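PDB 5TPU: putative uncharacterized protein from Campylobacter jejuni, which is of unassigned function but has a cupin-type beta fold of the WxcM-like family and binds thymidine-5'-diphosphate. Local coordinates for residues 41-46 against 110-115; 74-79 against 127-132. The protein carries 3 engineered substitutions. All blocks are in the same frame, centred on the assembly; numbering follows the deposited sequence.

How the contacts relate
Contact 1 lies in the buried part of the fold, where strand 111-116 pairs antiparallel with strand 39-44, the outermost strand of this chain's five-stranded sheet, which the second subunit extends; contact 2 is at the surface, between the end of strand 71-76 in the four-stranded sheet and the C-terminal helix 129-135. The two are on opposite sides of the chain's centre, their centres 23 Å apart, and share no strand or helix, yet both reach the same thymidine-5'-diphosphate. Contact 1 joins regular backbone hydrogen bonds to apolar and CH-pi packing and meets the thymine methyl, whereas contact 2 rests on one hydroxyl-to-amide hydrogen bond and a ring against a turn, and its R127 separately bonds the diphosphate.

Contact 1 of 2, residues 41-46 against 110-115; sequences YYIFDT and AKLLVL. With TYD (thymidine-5'-diphosphate), chain E.
With chi1 at 68°, Y41 holds its CG between the backbone N and the carbonyl carbon, which lays the phenol ring flat over V114, while V114 keeps CG1 anti to its own N (chi1 -180°). The two side chains run alongside each other and point the same way. V114 CB lies 3.6 Å from the centroid of the Y41 ring, a CH-pi contact over the face, and V114 CG1 comes to 3.4 Å from Y41 CE2. The thymine methyl of thymidine-5'-diphosphate, C5M, sits over the centre of the opposite face, 3.8 Å from Y41 CZ.

The strands 41-44 and 111-115 are antiparallel. Y41 and V114 form one hydrogen-bonded pair, with Y41 N to V114 O at 2.9 Å, and I43 and L112 form the next, with I43 N to L112 O also at 2.9 Å. Between them Y42 and L113 make a non-hydrogen-bonded pair on the other face of the sheet, where Y42 CB meets L113 CD1 at 4.2 Å; the Y42 hydroxyl leads on to a hydrogen bond with P89 O of the second subunit. Past the strand end, T46 OG1 donates to A110 O at 2.7 Å, the hydroxyl standing 31° out of the carbonyl plane, with a weak bond to S107 O beside it.

Strand 39-44 also pairs with a strand of the second subunit, continuing the sheet across the interface. The ladder therefore supports a nucleotide site: V114 packs on one face of the Y41 ring, and the opposite face presents an apolar platform to the thymine methyl.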
ATOM      1  N   TYR A  41       1.520  -2.918   5.033  1.00 20.68           N
ATOM      2  CA  TYR A  41       2.222  -4.124   4.640  1.00 20.13           C
ATOM      3  C   TYR A  41       1.569  -4.773   3.434  1.00 19.39           C
ATOM      4  O   TYR A  41       0.406  -4.483   3.103  1.00 19.67           O
ATOM      5  CB  TYR A  41       2.312  -5.081   5.840  1.00 19.51           C
ATOM      6  CG  TYR A  41       1.037  -5.715   6.346  1.00 18.34           C
ATOM      7  CD1 TYR A  41       0.630  -6.944   5.868  1.00 17.97           C
ATOM      8  CD2 TYR A  41       0.261  -5.113   7.353  1.00 20.03           C
ATOM      9  CE1 TYR A  41      -0.519  -7.533   6.342  1.00 19.37           C
ATOM     10  CE2 TYR A  41      -0.895  -5.727   7.858  1.00 17.72           C
ATOM     11  CZ  TYR A  41      -1.259  -6.938   7.352  1.00 17.74           C
ATOM     12  OH  TYR A  41      -2.368  -7.609   7.761  1.00 18.24           O
ATOM     13  N   TYR A  42       2.338  -5.616   2.749  1.00 17.57           N
ATOM     14  CA  TYR A  42       1.808  -6.257   1.572  1.00 15.38           C
ATOM     15  C   TYR A  42       2.308  -7.652   1.484  1.00 15.02           C
ATOM     16  O   TYR A  42       3.377  -7.961   2.006  1.00 16.88           O
ATOM     17  CB  TYR A  42       2.003  -5.420   0.312  1.00 15.46           C
ATOM     18  CG  TYR A  42       3.359  -4.957   0.104  1.00 15.03           C
ATOM     19  CD1 TYR A  42       4.226  -5.652  -0.744  1.00 16.13           C
ATOM     20  CD2 TYR A  42       3.840  -3.842   0.789  1.00 17.12           C
ATOM     21  CE1 TYR A  42       5.548  -5.256  -0.899  1.00 16.38           C
ATOM     22  CE2 TYR A  42       5.159  -3.414   0.622  1.00 15.66           C
ATOM     23  CZ  TYR A  42       6.016  -4.107  -0.219  1.00 17.66           C
ATOM     24  OH  TYR A  42       7.341  -3.692  -0.366  1.00 17.19           O
ATOM     25  N   ILE A  43       1.457  -8.508   0.939  1.00 15.05           N
ATOM     26  CA  ILE A  43       1.709  -9.927   0.781  1.00 13.83           C
ATOM     27  C   ILE A  43       1.643 -10.253  -0.703  1.00 14.47           C
ATOM     28  O   ILE A  43       0.779  -9.776  -1.423  1.00 14.84           O
ATOM     29  CB  ILE A  43       0.703 -10.766   1.553  1.00 14.89           C
ATOM     30  CG1 ILE A  43       0.778 -10.448   3.039  1.00 16.77           C
ATOM     31  CG2 ILE A  43       0.993 -12.232   1.393  1.00 16.51           C
ATOM     32  CD1 ILE A  43      -0.386 -10.936   3.873  1.00 16.69           C
ATOM     33  N   PHE A  44       2.651 -10.966  -1.169  1.00 14.63           N
ATOM     34  CA  PHE A  44       2.795 -11.345  -2.568  1.00 15.77           C
ATOM     35  C   PHE A  44       3.353 -12.785  -2.642  1.00 15.39           C
ATOM     36  O   PHE A  44       3.587 -13.414  -1.618  1.00 14.12           O
ATOM     37  CB  PHE A  44       3.675 -10.299  -3.321  1.00 14.72           C
ATOM     38  CG  PHE A  44       5.072 -10.096  -2.751  1.00 14.47           C
ATOM     39  CD1 PHE A  44       6.174 -10.670  -3.365  1.00 13.24           C
ATOM     40  CD2 PHE A  44       5.299  -9.229  -1.663  1.00 13.62           C
ATOM     41  CE1 PHE A  44       7.467 -10.460  -2.891  1.00 13.41           C
ATOM     42  CE2 PHE A  44       6.590  -8.995  -1.195  1.00 13.85           C
ATOM     43  CZ  PHE A  44       7.697  -9.617  -1.807  1.00 13.12           C
ATOM     44  N   ASP A  45       3.540 -13.316  -3.839  1.00 15.84           N
ATOM     45  CA  ASP A  45       3.956 -14.723  -3.981  1.00 17.19           C
ATOM     46  C   ASP A  45       3.005 -15.718  -3.304  1.00 16.67           C
ATOM     47  O   ASP A  45       3.445 -16.717  -2.779  1.00 15.01           O
ATOM     48  CB  ASP A  45       5.377 -14.896  -3.485  1.00 17.75           C
ATOM     49  CG  ASP A  45       6.368 -14.310  -4.457  1.00 17.01           C
ATOM     50  OD1 ASP A  45       6.002 -14.200  -5.647  1.00 19.60           O
ATOM     51  OD2 ASP A  45       7.481 -13.956  -4.063  1.00 19.29           O
ATOM     52  N   THR A  46       1.714 -15.418  -3.377  1.00 15.15           N
ATOM     53  CA  THR A  46       0.697 -16.207  -2.705  1.00 17.14           C
ATOM     54  C   THR A  46       0.341 -17.409  -3.580  1.00 18.68           C
ATOM     55  O   THR A  46       0.711 -17.482  -4.759  1.00 15.25           O
ATOM     56  CB  THR A  46      -0.543 -15.362  -2.384  1.00 16.68           C
ATOM     57  OG1 THR A  46      -0.996 -14.647  -3.550  1.00 15.98           O
ATOM     58  CG2 THR A  46      -0.200 -14.366  -1.285  1.00 16.35           C
ATOM     59  N   ALA A 110      -1.090 -13.695  -6.248  1.00 15.94           N
ATOM     60  CA  ALA A 110      -1.899 -12.528  -5.946  1.00 15.84           C
ATOM     61  C   ALA A 110      -1.222 -11.654  -4.912  1.00 14.62           C
ATOM     62  O   ALA A 110      -0.398 -12.133  -4.146  1.00 15.26           O
ATOM     63  CB  ALA A 110      -3.266 -12.935  -5.434  1.00 17.46           C
ATOM     64  N   LYS A 111      -1.583 -10.379  -4.913  1.00 14.47           N
ATOM     65  CA  LYS A 111      -0.960  -9.389  -4.067  1.00 17.66           C
ATOM     66  C   LYS A 111      -1.966  -8.615  -3.271  1.00 14.79           C
ATOM     67  O   LYS A 111      -2.866  -8.008  -3.817  1.00 17.82           O
ATOM     68  CB  LYS A 111      -0.097  -8.418  -4.875  1.00 19.17           C
ATOM     69  CG  LYS A 111       0.964  -9.127  -5.707  1.00 25.47           C
ATOM     70  CD  LYS A 111       1.946  -8.145  -6.376  1.00 32.44           C
ATOM     71  CE  LYS A 111       2.719  -8.761  -7.555  1.00 34.84           C
ATOM     72  NZ  LYS A 111       1.776  -9.423  -8.518  1.00 40.04           N
ATOM     73  N   LEU A 112      -1.759  -8.591  -1.974  1.00 13.25           N
ATOM     74  CA  LEU A 112      -2.662  -7.951  -1.054  1.00 12.30           C
ATOM     75  C   LEU A 112      -1.949  -6.821  -0.350  1.00 11.78           C
ATOM     76  O   LEU A 112      -0.936  -7.051   0.255  1.00 13.06           O
ATOM     77  CB  LEU A 112      -3.084  -8.965  -0.024  1.00 12.33           C
ATOM     78  CG  LEU A 112      -3.883  -8.461   1.187  1.00 12.28           C
ATOM     79  CD1 LEU A 112      -5.235  -7.898   0.797  1.00 11.90           C
ATOM     80  CD2 LEU A 112      -4.038  -9.672   2.075  1.00 12.23           C
ATOM     81  N   LEU A 113      -2.518  -5.627  -0.420  1.00 11.97           N
ATOM     82  CA  LEU A 113      -2.112  -4.453   0.292  1.00 12.63           C
ATOM     83  C   LEU A 113      -2.973  -4.264   1.539  1.00 13.98           C
ATOM     84  O   LEU A 113      -4.213  -4.411   1.496  1.00 14.32           O
ATOM     85  CB  LEU A 113      -2.226  -3.232  -0.604  1.00 14.08           C
ATOM     86  CG  LEU A 113      -1.837  -1.910   0.084  1.00 14.58           C
ATOM     87  CD1 LEU A 113      -0.349  -1.909   0.386  1.00 15.47           C
ATOM     88  CD2 LEU A 113      -2.185  -0.736  -0.824  1.00 14.17           C
ATOM     89  N   VAL A 114      -2.307  -3.991   2.653  1.00 14.57           N
ATOM     90  CA  VAL A 114      -2.992  -3.810   3.939  1.00 16.49           C
ATOM     91  C   VAL A 114      -2.508  -2.566   4.597  1.00 17.74           C
ATOM     92  O   VAL A 114      -1.321  -2.383   4.717  1.00 17.04           O
ATOM     93  CB  VAL A 114      -2.845  -4.984   4.909  1.00 16.82           C
ATOM     94  CG1 VAL A 114      -3.599  -4.652   6.177  1.00 19.64           C
ATOM     95  CG2 VAL A 114      -3.376  -6.266   4.305  1.00 15.39           C
ATOM     96  N   LEU A 115      -3.461  -1.693   4.945  1.00 19.39           N
ATOM     97  CA  LEU A 115      -3.234  -0.470   5.703  1.00 18.44           C
ATOM     98  C   LEU A 115      -3.659  -0.807   7.132  1.00 19.66           C
ATOM     99  O   LEU A 115      -4.757  -1.317   7.343  1.00 18.90           O
ATOM    100  CB  LEU A 115      -4.098   0.655   5.128  1.00 20.21           C
ATOM    101  CG  LEU A 115      -3.602   1.494   3.911  1.00 24.77           C
ATOM    102  CD1 LEU A 115      -2.679   0.808   2.920  1.00 21.99           C
ATOM    103  CD2 LEU A 115      -4.736   2.147   3.118  1.00 24.53           C
TER
HETATM  104  PA  TYD E 200       1.016 -13.390   9.416  1.00 19.88           P
HETATM  105  O1A TYD E 200       0.619 -14.341   8.324  1.00 20.33           O
HETATM  106  O2A TYD E 200       0.280 -12.143   9.734  1.00 19.80           O
HETATM  107  O3A TYD E 200       1.209 -14.092  10.844  1.00 20.97           O
HETATM  108  PB  TYD E 200       1.428 -15.669  11.129  1.00 24.90           P
HETATM  109  O1B TYD E 200       2.137 -15.584  12.492  1.00 22.68           O
HETATM  110  O2B TYD E 200       2.352 -16.142  10.047  1.00 19.37           O
HETATM  111  O3B TYD E 200       0.049 -16.241  11.066  1.00 28.95           O
HETATM  112  O5' TYD E 200       2.373 -12.733   8.963  1.00 19.76           O
HETATM  113  C5' TYD E 200       3.308 -13.460   8.173  1.00 18.23           C
HETATM  114  C4' TYD E 200       4.695 -13.205   8.696  1.00 17.74           C
HETATM  115  O4' TYD E 200       5.037 -11.816   8.720  1.00 17.98           O
HETATM  116  C3' TYD E 200       4.808 -13.670  10.116  1.00 19.79           C
HETATM  117  O3' TYD E 200       6.030 -14.431  10.138  1.00 21.21           O
HETATM  118  C2' TYD E 200       4.725 -12.387  10.963  1.00 17.82           C
HETATM  119  C1' TYD E 200       5.294 -11.370  10.008  1.00 17.89           C
HETATM  120  N1  TYD E 200       4.713 -10.055  10.007  1.00 19.47           N
HETATM  121  C2  TYD E 200       5.564  -8.941  10.171  1.00 20.01           C
HETATM  122  O2  TYD E 200       6.808  -9.109  10.319  1.00 20.44           O
HETATM  123  N3  TYD E 200       5.052  -7.702  10.161  1.00 19.48           N
HETATM  124  C4  TYD E 200       3.736  -7.461   9.970  1.00 18.35           C
HETATM  125  O4  TYD E 200       3.315  -6.284   9.950  1.00 15.40           O
HETATM  126  C5  TYD E 200       2.847  -8.616   9.768  1.00 18.25           C
HETATM  127  C5M TYD E 200       1.383  -8.469   9.548  1.00 21.48           C
HETATM  128  C6  TYD E 200       3.389  -9.891   9.775  1.00 19.87           C

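Contact 2 of 2, residues 74-79 against 127-132; sequences ILNDGK and RNYDEF. With TYD (thymidine-5'-diphosphate), chain E.
A small surface contact joins the end of strand 71-76 and the turn after it to the first turn of the C-terminal helix 129-135, through two aromatic rings and one asparagine. The Y129 hydroxyl donates to N76 OD1 at 3.0 Å. This oxygen lies at the edge of the phenol ring, in its plane, whereas the hydroxyl stands 38° out of the amide's carbonyl plane, away from a lone pair. The side chains cross at about a right angle, with amide and ring planes 78° apart. Y129 reaches N76 with its CG anti to the backbone N (chi1 -172°), and its ring also meets W100 edge-to-face.

N76 OD1 has a second donor, the backbone N of G78, at 2.7 Å and in the carbonyl plane. This bond closes an Asx turn. A second Asx turn follows directly, D77 OD2 taking the backbone N of K79 at 2.9 Å; N80 N bonds to the same carboxylate oxygen. F132, one helical turn beyond Y129, directs its ring at the backbone of this turn: its CZ is 3.6 Å from N76 O, and its CE2 is 3.7 Å from G78 N. Glycine at position 78 suits the backbone angles there, with their positive phi, at which a CB would press on the carbonyl O of D77.

Ahead of the helix, N128 occupies the N-cap position, and R127 points away from segment 74-79 to the nucleotide. R127 NH1 bonds to O3B of thymidine-5'-diphosphate at 2.9 Å, while R127 NH2 makes a weak bond to O1B. The guanidinium probably offsets part of the charge on the terminal phosphate. Within the contact itself two donors, Y129 OH and G78 N, converge on N76 OD1, which probably limits the rotation of the amide.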
ATOM      1  N   ILE A  74     -12.812 -15.010   4.969  1.00 26.37           N
ATOM      2  CA  ILE A  74     -13.900 -15.338   5.843  1.00 24.52           C
ATOM      3  C   ILE A  74     -13.788 -14.487   7.101  1.00 22.67           C
ATOM      4  O   ILE A  74     -12.810 -14.531   7.830  1.00 23.09           O
ATOM      5  CB  ILE A  74     -13.883 -16.819   6.152  1.00 30.65           C
ATOM      6  CG1 ILE A  74     -13.832 -17.584   4.835  1.00 35.35           C
ATOM      7  CG2 ILE A  74     -15.103 -17.190   6.989  1.00 33.06           C
ATOM      8  CD1 ILE A  74     -14.198 -19.046   4.976  1.00 39.57           C
ATOM      9  N   LEU A  75     -14.775 -13.648   7.312  1.00 23.22           N
ATOM     10  CA  LEU A  75     -14.840 -12.829   8.506  1.00 23.74           C
ATOM     11  C   LEU A  75     -15.798 -13.473   9.509  1.00 25.21           C
ATOM     12  O   LEU A  75     -16.767 -14.134   9.098  1.00 25.33           O
ATOM     13  CB  LEU A  75     -15.345 -11.444   8.157  1.00 27.06           C
ATOM     14  CG  LEU A  75     -14.530 -10.549   7.223  1.00 26.79           C
ATOM     15  CD1 LEU A  75     -15.358  -9.328   6.855  1.00 27.42           C
ATOM     16  CD2 LEU A  75     -13.269 -10.083   7.915  1.00 27.90           C
ATOM     17  N   ASN A  76     -15.515 -13.268  10.800  1.00 24.37           N
ATOM     18  CA  ASN A  76     -16.301 -13.830  11.891  1.00 26.47           C
ATOM     19  C   ASN A  76     -16.349 -12.865  13.090  1.00 28.76           C
ATOM     20  O   ASN A  76     -15.297 -12.424  13.609  1.00 28.25           O
ATOM     21  CB  ASN A  76     -15.718 -15.181  12.299  1.00 29.01           C
ATOM     22  CG  ASN A  76     -16.620 -15.926  13.251  1.00 29.41           C
ATOM     23  OD1 ASN A  76     -17.028 -15.411  14.282  1.00 24.69           O
ATOM     24  ND2 ASN A  76     -16.982 -17.136  12.867  1.00 31.97           N
ATOM     25  N   ASP A  77     -17.556 -12.468  13.495  1.00 24.88           N
ATOM     26  CA  ASP A  77     -17.634 -11.497  14.581  1.00 26.56           C
ATOM     27  C   ASP A  77     -17.948 -12.134  15.917  1.00 28.16           C
ATOM     28  O   ASP A  77     -18.105 -11.422  16.887  1.00 25.95           O
ATOM     29  CB  ASP A  77     -18.588 -10.360  14.281  1.00 25.14           C
ATOM     30  CG  ASP A  77     -20.022 -10.794  14.237  1.00 27.37           C
ATOM     31  OD1 ASP A  77     -20.829  -9.873  14.034  1.00 28.02           O
ATOM     32  OD2 ASP A  77     -20.342 -12.008  14.336  1.00 23.08           O
ATOM     33  N   GLY A  78     -17.952 -13.462  15.964  1.00 31.40           N
ATOM     34  CA  GLY A  78     -18.257 -14.209  17.190  1.00 37.40           C
ATOM     35  C   GLY A  78     -19.635 -14.811  17.058  1.00 34.76           C
ATOM     36  O   GLY A  78     -19.951 -15.805  17.693  1.00 42.08           O
ATOM     37  N   LYS A  79     -20.434 -14.201  16.195  1.00 36.45           N
ATOM     38  CA  LYS A  79     -21.841 -14.510  16.043  1.00 41.49           C
ATOM     39  C   LYS A  79     -22.109 -14.971  14.626  1.00 39.21           C
ATOM     40  O   LYS A  79     -22.670 -16.037  14.414  1.00 39.91           O
ATOM     41  CB  LYS A  79     -22.667 -13.252  16.346  1.00 40.26           C
ATOM     42  CG  LYS A  79     -23.537 -13.367  17.582  1.00 49.86           C
ATOM     43  CD  LYS A  79     -22.796 -13.663  18.875  1.00 53.16           C
ATOM     44  CE  LYS A  79     -23.800 -14.101  19.940  1.00 64.27           C
ATOM     45  NZ  LYS A  79     -23.287 -13.969  21.333  1.00 62.18           N
ATOM     46  N   ARG A 127      -5.156 -16.647  18.305  1.00 22.68           N
ATOM     47  CA  ARG A 127      -5.244 -17.854  17.534  1.00 25.38           C
ATOM     48  C   ARG A 127      -6.215 -18.864  18.072  1.00 26.35           C
ATOM     49  O   ARG A 127      -6.661 -19.691  17.316  1.00 28.71           O
ATOM     50  CB  ARG A 127      -3.855 -18.452  17.458  1.00 25.31           C
ATOM     51  CG  ARG A 127      -2.925 -17.377  16.939  1.00 28.00           C
ATOM     52  CD  ARG A 127      -1.781 -17.974  16.189  1.00 28.79           C
ATOM     53  NE  ARG A 127      -0.782 -16.949  15.957  1.00 28.49           N
ATOM     54  CZ  ARG A 127      -0.490 -16.382  14.784  1.00 31.34           C
ATOM     55  NH1 ARG A 127      -1.152 -16.696  13.653  1.00 29.38           N
ATOM     56  NH2 ARG A 127       0.472 -15.449  14.768  1.00 29.43           N
ATOM     57  N   ASN A 128      -6.576 -18.820  19.349  1.00 35.30           N
ATOM     58  CA  ASN A 128      -7.667 -19.709  19.807  1.00 39.53           C
ATOM     59  C   ASN A 128      -9.042 -19.035  19.662  1.00 34.27           C
ATOM     60  O   ASN A 128      -9.306 -17.955  20.196  1.00 34.81           O
ATOM     61  CB  ASN A 128      -7.448 -20.241  21.234  1.00 47.68           C
ATOM     62  CG  ASN A 128      -8.555 -21.209  21.681  1.00 57.41           C
ATOM     63  OD1 ASN A 128      -9.044 -22.036  20.899  1.00 65.44           O
ATOM     64  ND2 ASN A 128      -8.970 -21.094  22.937  1.00 61.25           N
ATOM     65  N   TYR A 129      -9.901 -19.692  18.900  1.00 35.57           N
ATOM     66  CA  TYR A 129     -11.236 -19.191  18.626  1.00 38.33           C
ATOM     67  C   TYR A 129     -12.029 -18.986  19.911  1.00 39.17           C
ATOM     68  O   TYR A 129     -12.721 -17.984  20.049  1.00 38.89           O
ATOM     69  CB  TYR A 129     -11.970 -20.133  17.660  1.00 38.01           C
ATOM     70  CG  TYR A 129     -13.274 -19.555  17.208  1.00 40.70           C
ATOM     71  CD1 TYR A 129     -13.314 -18.286  16.635  1.00 35.17           C
ATOM     72  CD2 TYR A 129     -14.474 -20.247  17.384  1.00 38.06           C
ATOM     73  CE1 TYR A 129     -14.500 -17.722  16.240  1.00 38.70           C
ATOM     74  CE2 TYR A 129     -15.678 -19.681  16.994  1.00 40.60           C
ATOM     75  CZ  TYR A 129     -15.685 -18.418  16.424  1.00 41.30           C
ATOM     76  OH  TYR A 129     -16.852 -17.815  16.024  1.00 39.19           O
ATOM     77  N   ASP A 130     -11.881 -19.893  20.875  1.00 40.46           N
ATOM     78  CA  ASP A 130     -12.662 -19.781  22.110  1.00 43.51           C
ATOM     79  C   ASP A 130     -12.170 -18.600  22.920  1.00 38.71           C
ATOM     80  O   ASP A 130     -12.978 -17.928  23.565  1.00 37.67           O
ATOM     81  CB  ASP A 130     -12.665 -21.079  22.922  1.00 48.43           C
ATOM     82  CG  ASP A 130     -12.837 -22.291  22.037  1.00 59.09           C
ATOM     83  OD1 ASP A 130     -13.996 -22.682  21.805  1.00 62.10           O
ATOM     84  OD2 ASP A 130     -11.818 -22.798  21.504  1.00 70.64           O
ATOM     85  N   GLU A 131     -10.874 -18.300  22.846  1.00 31.19           N
ATOM     86  CA  GLU A 131     -10.380 -17.114  23.497  1.00 29.83           C
ATOM     87  C   GLU A 131     -10.976 -15.858  22.880  1.00 30.94           C
ATOM     88  O   GLU A 131     -11.267 -14.873  23.586  1.00 29.36           O
ATOM     89  CB  GLU A 131      -8.859 -17.063  23.447  1.00 31.74           C
ATOM     90  CG  GLU A 131      -8.307 -15.935  24.280  1.00 33.39           C
ATOM     91  CD  GLU A 131      -6.806 -15.736  24.120  1.00 36.78           C
ATOM     92  OE1 GLU A 131      -6.397 -14.571  24.167  1.00 38.27           O
ATOM     93  OE2 GLU A 131      -6.025 -16.697  23.962  1.00 33.99           O
ATOM     94  N   PHE A 132     -11.130 -15.893  21.557  1.00 29.45           N
ATOM     95  CA  PHE A 132     -11.775 -14.790  20.833  1.00 31.14           C
ATOM     96  C   PHE A 132     -13.207 -14.585  21.352  1.00 32.05           C
ATOM     97  O   PHE A 132     -13.594 -13.464  21.679  1.00 29.21           O
ATOM     98  CB  PHE A 132     -11.821 -15.092  19.322  1.00 28.27           C
ATOM     99  CG  PHE A 132     -12.603 -14.108  18.524  1.00 23.61           C
ATOM    100  CD1 PHE A 132     -12.258 -12.770  18.530  1.00 21.63           C
ATOM    101  CD2 PHE A 132     -13.657 -14.529  17.747  1.00 24.96           C
ATOM    102  CE1 PHE A 132     -12.957 -11.865  17.759  1.00 23.04           C
ATOM    103  CE2 PHE A 132     -14.375 -13.618  16.981  1.00 26.18           C
ATOM    104  CZ  PHE A 132     -14.008 -12.290  16.975  1.00 22.47           C
TER
HETATM  105  PA  TYD E 200       1.016 -13.390   9.416  1.00 19.88           P
HETATM  106  O1A TYD E 200       0.619 -14.341   8.324  1.00 20.33           O
HETATM  107  O2A TYD E 200       0.280 -12.143   9.734  1.00 19.80           O
HETATM  108  O3A TYD E 200       1.209 -14.092  10.844  1.00 20.97           O
HETATM  109  PB  TYD E 200       1.428 -15.669  11.129  1.00 24.90           P
HETATM  110  O1B TYD E 200       2.137 -15.584  12.492  1.00 22.68           O
HETATM  111  O2B TYD E 200       2.352 -16.142  10.047  1.00 19.37           O
HETATM  112  O3B TYD E 200       0.049 -16.241  11.066  1.00 28.95           O
HETATM  113  O5' TYD E 200       2.373 -12.733   8.963  1.00 19.76           O
HETATM  114  C5' TYD E 200       3.308 -13.460   8.173  1.00 18.23           C
HETATM  115  C4' TYD E 200       4.695 -13.205   8.696  1.00 17.74           C
HETATM  116  O4' TYD E 200       5.037 -11.816   8.720  1.00 17.98           O
HETATM  117  C3' TYD E 200       4.808 -13.670  10.116  1.00 19.79           C
HETATM  118  O3' TYD E 200       6.030 -14.431  10.138  1.00 21.21           O
HETATM  119  C2' TYD E 200       4.725 -12.387  10.963  1.00 17.82           C
HETATM  120  C1' TYD E 200       5.294 -11.370  10.008  1.00 17.89           C
HETATM  121  N1  TYD E 200       4.713 -10.055  10.007  1.00 19.47           N
HETATM  122  C2  TYD E 200       5.564  -8.941  10.171  1.00 20.01           C
HETATM  123  O2  TYD E 200       6.808  -9.109  10.319  1.00 20.44           O
HETATM  124  N3  TYD E 200       5.052  -7.702  10.161  1.00 19.48           N
HETATM  125  C4  TYD E 200       3.736  -7.461   9.970  1.00 18.35           C
HETATM  126  O4  TYD E 200       3.315  -6.284   9.950  1.00 15.40           O
HETATM  127  C5  TYD E 200       2.847  -8.616   9.768  1.00 18.25           C
HETATM  128  C5M TYD E 200       1.383  -8.469   9.548  1.00 21.48           C
HETATM  129  C6  TYD E 200       3.389  -9.891   9.775  1.00 19.87           C